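Local coordinates for putative endonuclease/exonuclease/phosphatase family protein (Bacteroides vulgatus ATCC 8482, PDB 3G6S) that probably cleaves phosphodiester bonds as a nuclease of the endonuclease/exonuclease/phosphatase family, though its substrate is not established, at residues 160-164 with 165-169; 191-195 with 196-200. All coordinates share one frame; numbering follows the deposited sequence.

Overall arrangement
Along the chain, contact 1 comes first: helix 144-161 ends, a tight turn reverses the backbone, and the chain enters strand 167-172, completing the return half of a beta-alpha-beta unit that began with strand 131-138. Contact 2 follows after helix 180-186, where the short edge strand 193-194 passes into the helix 195-198. The two lie in series, neither nesting nor crossing, with centres about 16 Å apart. Both belong to the same mixed sheet, strand 224-228 lying between 167-172 and 193-194, and they meet where Val169 CG2 packs on the CE of selenomethionine Met192, 3.9 Å away. Contact 2 then leads on to strand 201-204 of the other sheet.

Contact 1 of 2, residues 160-164 with 165-169; sequences EIVGE and RPAVV
The carbonyl oxygen of Val162 is gripped twice by Arg165, once by the backbone and once by the side chain. Arg165 N donates to Val162 O at 3.1 Å and closes a type II' beta turn from Val162 to Arg165, with Gly163, at positive phi, as its second residue. Arg165 NE donates to the same Val162 O at 2.9 Å with an N-H...O angle of 156°. The two donors arrive from opposite faces of the carbonyl plane, each well out of it, so the oxygen is clasped between them. For NE to return to the turn, the arginine chain folds back at CD (chi3 -74°), which lays the guanidinium against the residues just before the turn. Val162 CG2 sits over one face of that group, 3.5 Å from Arg165 NE, and also meets Arg165 CB at 3.4 Å. The outer end is held more loosely: a water lying in the guanidinium plane donates to Ile161 O at 2.9 Å and accepts a weak bond from Arg165 NH2, linking the helix end to the arginine. A second water, on the backbone, donates to both Gly163 O and Arg165 O and bridges the turn. The other valine branch, CG1, faces the chain as it leaves the turn and reaches Ala167 CB at 4.3 Å, an apolar contact where the strand begins. This is the helix-to-strand turn of a beta-alpha-beta crossover. Helix 144-161 ends here, and strand 167-172 sets off parallel to strand 131-138, whose Met133 packs against Ile161 and Val162 and whose Ile131 meets Arg165, while Ala167 and Val169 turn back onto Ile158 of the helix.

Contact 2 of 2, residues 191-195 with 196-200; sequences VMKDA and YKTAA
Asp194 is the N-cap of the short, weakly bonded helix 195-198, and both its side chain and its carbonyl engage the first turn. The capping bond is the firm one: Tyr196 N donates to Asp194 OD1 at 2.8 Å, with an N-H...O angle of 140°. The donor comes from above the carboxylate plane, 37° out of it. With CG opposite the aspartate's own backbone N (chi1 174°), the carboxylate swings forward over the start of the helix, and OD1 also comes to rest beside Tyr196 CB. The Asp194 and Tyr196 side chains run side by side in the same direction, their flat groups inclined to each other.

Backbone bonds continue the turn but are weak. Asp194 O takes Lys197 N at 3.0 Å and Thr198 N at 3.1 Å, both bent, and Ala199 N reaches Ala195 O at 3.1 Å. Thr198 OG1 also lies 3.1 Å from Asp194 O.

Charge adds a looser pairing. Asp194 OD2 is hydrogen-bonded to Tyr182 OH, while Lys197 NZ stands 4.6 Å from Asp194 OD2, beyond a salt bridge, and makes a weak hydrogen bond with that same tyrosine hydroxyl. The opposite charge probably helps keep Asp194 ionised.

Side-chain contacts place the cap at the sheet edge: Asp194 touches Phe225 and Phe227 and Ala195 packs on Ile226, all of strand 224-228, while Ala199 meets Val234 and Cys237 of strand 233-239 in the other sheet. On the outer flank, Lys193 CB lies 4.1 Å from Thr198 CG2.

Contact 1 of 2, residues 160-164 with 165-169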
loop_
_atom_site.group_PDB
_atom_site.type_symbol
_atom_site.label_atom_id
_atom_site.label_comp_id
_atom_site.label_asym_id
_atom_site.label_seq_id
_atom_site.Cartn_x
_atom_site.Cartn_y
_atom_site.Cartn_z
ATOM N N GLU A 160 -1.452 -15.346 -11.541
ATOM C CA GLU A 160 -2.686 -15.592 -12.266
ATOM C C GLU A 160 -3.000 -14.459 -13.234
ATOM O O GLU A 160 -3.277 -14.696 -14.409
ATOM C CB GLU A 160 -3.843 -15.749 -11.279
ATOM C CG GLU A 160 -5.209 -15.990 -11.918
ATOM C CD GLU A 160 -6.347 -15.910 -10.909
ATOM O OE1 GLU A 160 -6.234 -16.545 -9.830
ATOM O OE2 GLU A 160 -7.358 -15.220 -11.199
ATOM N N ILE A 161 -2.944 -13.229 -12.734
ATOM C CA ILE A 161 -3.261 -12.054 -13.536
ATOM C C ILE A 161 -2.190 -11.555 -14.490
ATOM O O ILE A 161 -2.456 -11.355 -15.672
ATOM C CB ILE A 161 -3.656 -10.860 -12.640
ATOM C CG1 ILE A 161 -5.053 -11.073 -12.057
ATOM C CG2 ILE A 161 -3.638 -9.565 -13.447
ATOM C CD1 ILE A 161 -5.134 -12.157 -11.007
ATOM N N VAL A 162 -0.982 -11.337 -13.988
ATOM C CA VAL A 162 0.070 -10.805 -14.845
ATOM C C VAL A 162 1.218 -11.778 -15.113
ATOM O O VAL A 162 2.164 -11.448 -15.828
ATOM C CB VAL A 162 0.626 -9.467 -14.255
ATOM C CG1 VAL A 162 1.756 -9.744 -13.252
ATOM C CG2 VAL A 162 1.097 -8.571 -15.371
ATOM N N GLY A 163 1.139 -12.972 -14.540
ATOM C CA GLY A 163 2.179 -13.959 -14.766
ATOM C C GLY A 163 3.549 -13.540 -14.273
ATOM O O GLY A 163 3.728 -13.268 -13.087
ATOM N N GLU A 164 4.516 -13.487 -15.183
ATOM C CA GLU A 164 5.882 -13.101 -14.834
ATOM C C GLU A 164 6.232 -11.658 -15.195
ATOM O O GLU A 164 7.402 -11.273 -15.192
ATOM C CB GLU A 164 6.871 -14.052 -15.503
ATOM C CG GLU A 164 6.558 -14.329 -16.958
ATOM C CD GLU A 164 7.614 -15.189 -17.625
ATOM O OE1 GLU A 164 7.998 -16.226 -17.032
ATOM O OE2 GLU A 164 8.051 -14.833 -18.747
ATOM N N ARG A 165 5.210 -10.871 -15.513
ATOM C CA ARG A 165 5.396 -9.468 -15.856
ATOM C C ARG A 165 5.536 -8.663 -14.556
ATOM O O ARG A 165 5.074 -9.096 -13.492
ATOM C CB ARG A 165 4.207 -8.979 -16.687
ATOM C CG ARG A 165 4.213 -9.511 -18.122
ATOM C CD ARG A 165 2.920 -9.205 -18.870
ATOM N NE ARG A 165 1.832 -10.054 -18.402
ATOM C CZ ARG A 165 0.579 -9.996 -18.844
ATOM N NH1 ARG A 165 0.231 -9.112 -19.781
ATOM N NH2 ARG A 165 -0.324 -10.840 -18.348
ATOM N N PRO A 166 6.181 -7.484 -14.625
ATOM C CA PRO A 166 6.398 -6.617 -13.464
ATOM C C PRO A 166 5.159 -6.428 -12.588
ATOM O O PRO A 166 4.051 -6.180 -13.080
ATOM C CB PRO A 166 6.871 -5.308 -14.094
ATOM C CG PRO A 166 7.563 -5.761 -15.314
ATOM C CD PRO A 166 6.622 -6.809 -15.856
ATOM N N ALA A 167 5.372 -6.546 -11.282
ATOM C CA ALA A 167 4.315 -6.403 -10.289
ATOM C C ALA A 167 4.883 -5.786 -9.022
ATOM O O ALA A 167 6.016 -6.063 -8.629
ATOM C CB ALA A 167 3.714 -7.759 -9.975
ATOM N N VAL A 168 4.089 -4.946 -8.379
ATOM C CA VAL A 168 4.534 -4.309 -7.159
ATOM C C VAL A 168 3.434 -4.415 -6.121
ATOM O O VAL A 168 2.269 -4.090 -6.381
ATOM C CB VAL A 168 4.878 -2.834 -7.396
ATOM C CG1 VAL A 168 5.409 -2.216 -6.118
ATOM C CG2 VAL A 168 5.903 -2.731 -8.521
ATOM N N VAL A 169 3.820 -4.902 -4.952
ATOM C CA VAL A 169 2.907 -5.068 -3.844
ATOM C C VAL A 169 3.261 -4.084 -2.748
ATOM O O VAL A 169 4.413 -3.994 -2.326
ATOM C CB VAL A 169 2.998 -6.480 -3.247
ATOM C CG1 VAL A 169 2.109 -6.572 -2.006
ATOM C CG2 VAL A 169 2.606 -7.510 -4.300
HETATM O O HOH W 1 -3.626 -11.361 -18.325
HETATM O O HOH W 2 5.974 -11.614 -12.006
#

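Contact 2 of 2, residues 191-195 with 196-200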
loop_
_atom_site.group_PDB
_atom_site.type_symbol
_atom_site.label_atom_id
_atom_site.label_comp_id
_atom_site.label_asym_id
_atom_site.label_seq_id
_atom_site.Cartn_x
_atom_site.Cartn_y
_atom_site.Cartn_z
ATOM N N VAL A 191 9.983 -15.183 -6.449
ATOM C CA VAL A 191 10.805 -14.147 -5.830
ATOM C C VAL A 191 10.157 -12.774 -5.740
ATOM O O VAL A 191 9.560 -12.277 -6.697
ATOM C CB VAL A 191 12.165 -13.988 -6.566
ATOM C CG1 VAL A 191 13.011 -12.916 -5.881
ATOM C CG2 VAL A 191 12.916 -15.314 -6.574
HETATM N N MSE A 192 10.297 -12.173 -4.562
HETATM C CA MSE A 192 9.768 -10.849 -4.259
HETATM C C MSE A 192 10.832 -10.154 -3.434
HETATM O O MSE A 192 11.182 -10.613 -2.348
HETATM C CB MSE A 192 8.482 -10.972 -3.450
HETATM C CG MSE A 192 7.344 -11.586 -4.226
HETATM SE SE MSE A 192 6.097 -10.248 -4.842
HETATM C CE MSE A 192 4.622 -10.754 -3.711
ATOM N N LYS A 193 11.358 -9.056 -3.953
ATOM C CA LYS A 193 12.400 -8.313 -3.258
ATOM C C LYS A 193 11.801 -7.212 -2.377
ATOM O O LYS A 193 10.745 -6.658 -2.678
ATOM C CB LYS A 193 13.347 -7.679 -4.281
ATOM C CG LYS A 193 13.917 -8.642 -5.312
ATOM C CD LYS A 193 14.983 -9.571 -4.731
ATOM C CE LYS A 193 15.648 -10.378 -5.850
ATOM N NZ LYS A 193 16.814 -11.199 -5.405
ATOM N N ASP A 194 12.470 -6.911 -1.275
ATOM C CA ASP A 194 12.015 -5.852 -0.392
ATOM C C ASP A 194 12.645 -4.590 -0.980
ATOM O O ASP A 194 13.860 -4.417 -0.918
ATOM C CB ASP A 194 12.534 -6.099 1.022
ATOM C CG ASP A 194 12.227 -4.954 1.966
ATOM O OD1 ASP A 194 11.903 -3.850 1.486
ATOM O OD2 ASP A 194 12.326 -5.164 3.188
ATOM N N ALA A 195 11.830 -3.716 -1.566
ATOM C CA ALA A 195 12.360 -2.500 -2.191
ATOM C C ALA A 195 13.273 -1.684 -1.278
ATOM O O ALA A 195 14.201 -1.027 -1.747
ATOM C CB ALA A 195 11.212 -1.620 -2.692
ATOM N N TYR A 196 13.009 -1.720 0.025
ATOM C CA TYR A 196 13.810 -0.958 0.968
ATOM C C TYR A 196 15.226 -1.518 1.155
ATOM O O TYR A 196 16.177 -0.757 1.344
ATOM C CB TYR A 196 13.092 -0.889 2.318
ATOM C CG TYR A 196 13.689 0.122 3.262
ATOM C CD1 TYR A 196 13.703 1.479 2.939
ATOM C CD2 TYR A 196 14.259 -0.270 4.468
ATOM C CE1 TYR A 196 14.275 2.421 3.789
ATOM C CE2 TYR A 196 14.829 0.673 5.325
ATOM C CZ TYR A 196 14.833 2.017 4.976
ATOM O OH TYR A 196 15.403 2.950 5.816
ATOM N N LYS A 197 15.361 -2.843 1.104
ATOM C CA LYS A 197 16.655 -3.512 1.260
ATOM C C LYS A 197 17.448 -3.625 -0.050
ATOM O O LYS A 197 18.641 -3.910 -0.021
ATOM C CB LYS A 197 16.467 -4.928 1.809
ATOM C CG LYS A 197 16.599 -5.086 3.317
ATOM C CD LYS A 197 15.261 -5.008 4.031
ATOM C CE LYS A 197 15.383 -5.479 5.477
ATOM N NZ LYS A 197 15.874 -6.887 5.535
ATOM N N THR A 198 16.802 -3.424 -1.197
ATOM C CA THR A 198 17.506 -3.543 -2.475
ATOM C C THR A 198 17.723 -2.226 -3.204
ATOM O O THR A 198 18.354 -2.203 -4.257
ATOM C CB THR A 198 16.774 -4.510 -3.451
ATOM O OG1 THR A 198 15.398 -4.123 -3.580
ATOM C CG2 THR A 198 16.865 -5.934 -2.962
ATOM N N ALA A 199 17.191 -1.140 -2.650
ATOM C CA ALA A 199 17.333 0.182 -3.256
ATOM C C ALA A 199 18.794 0.610 -3.284
ATOM O O ALA A 199 19.534 0.384 -2.328
ATOM C CB ALA A 199 16.513 1.211 -2.480
ATOM N N ALA A 200 19.200 1.235 -4.383
ATOM C CA ALA A 200 20.569 1.704 -4.538
ATOM C C ALA A 200 20.835 2.902 -3.631
ATOM O O ALA A 200 21.975 3.169 -3.257
ATOM C CB ALA A 200 20.816 2.088 -5.992
#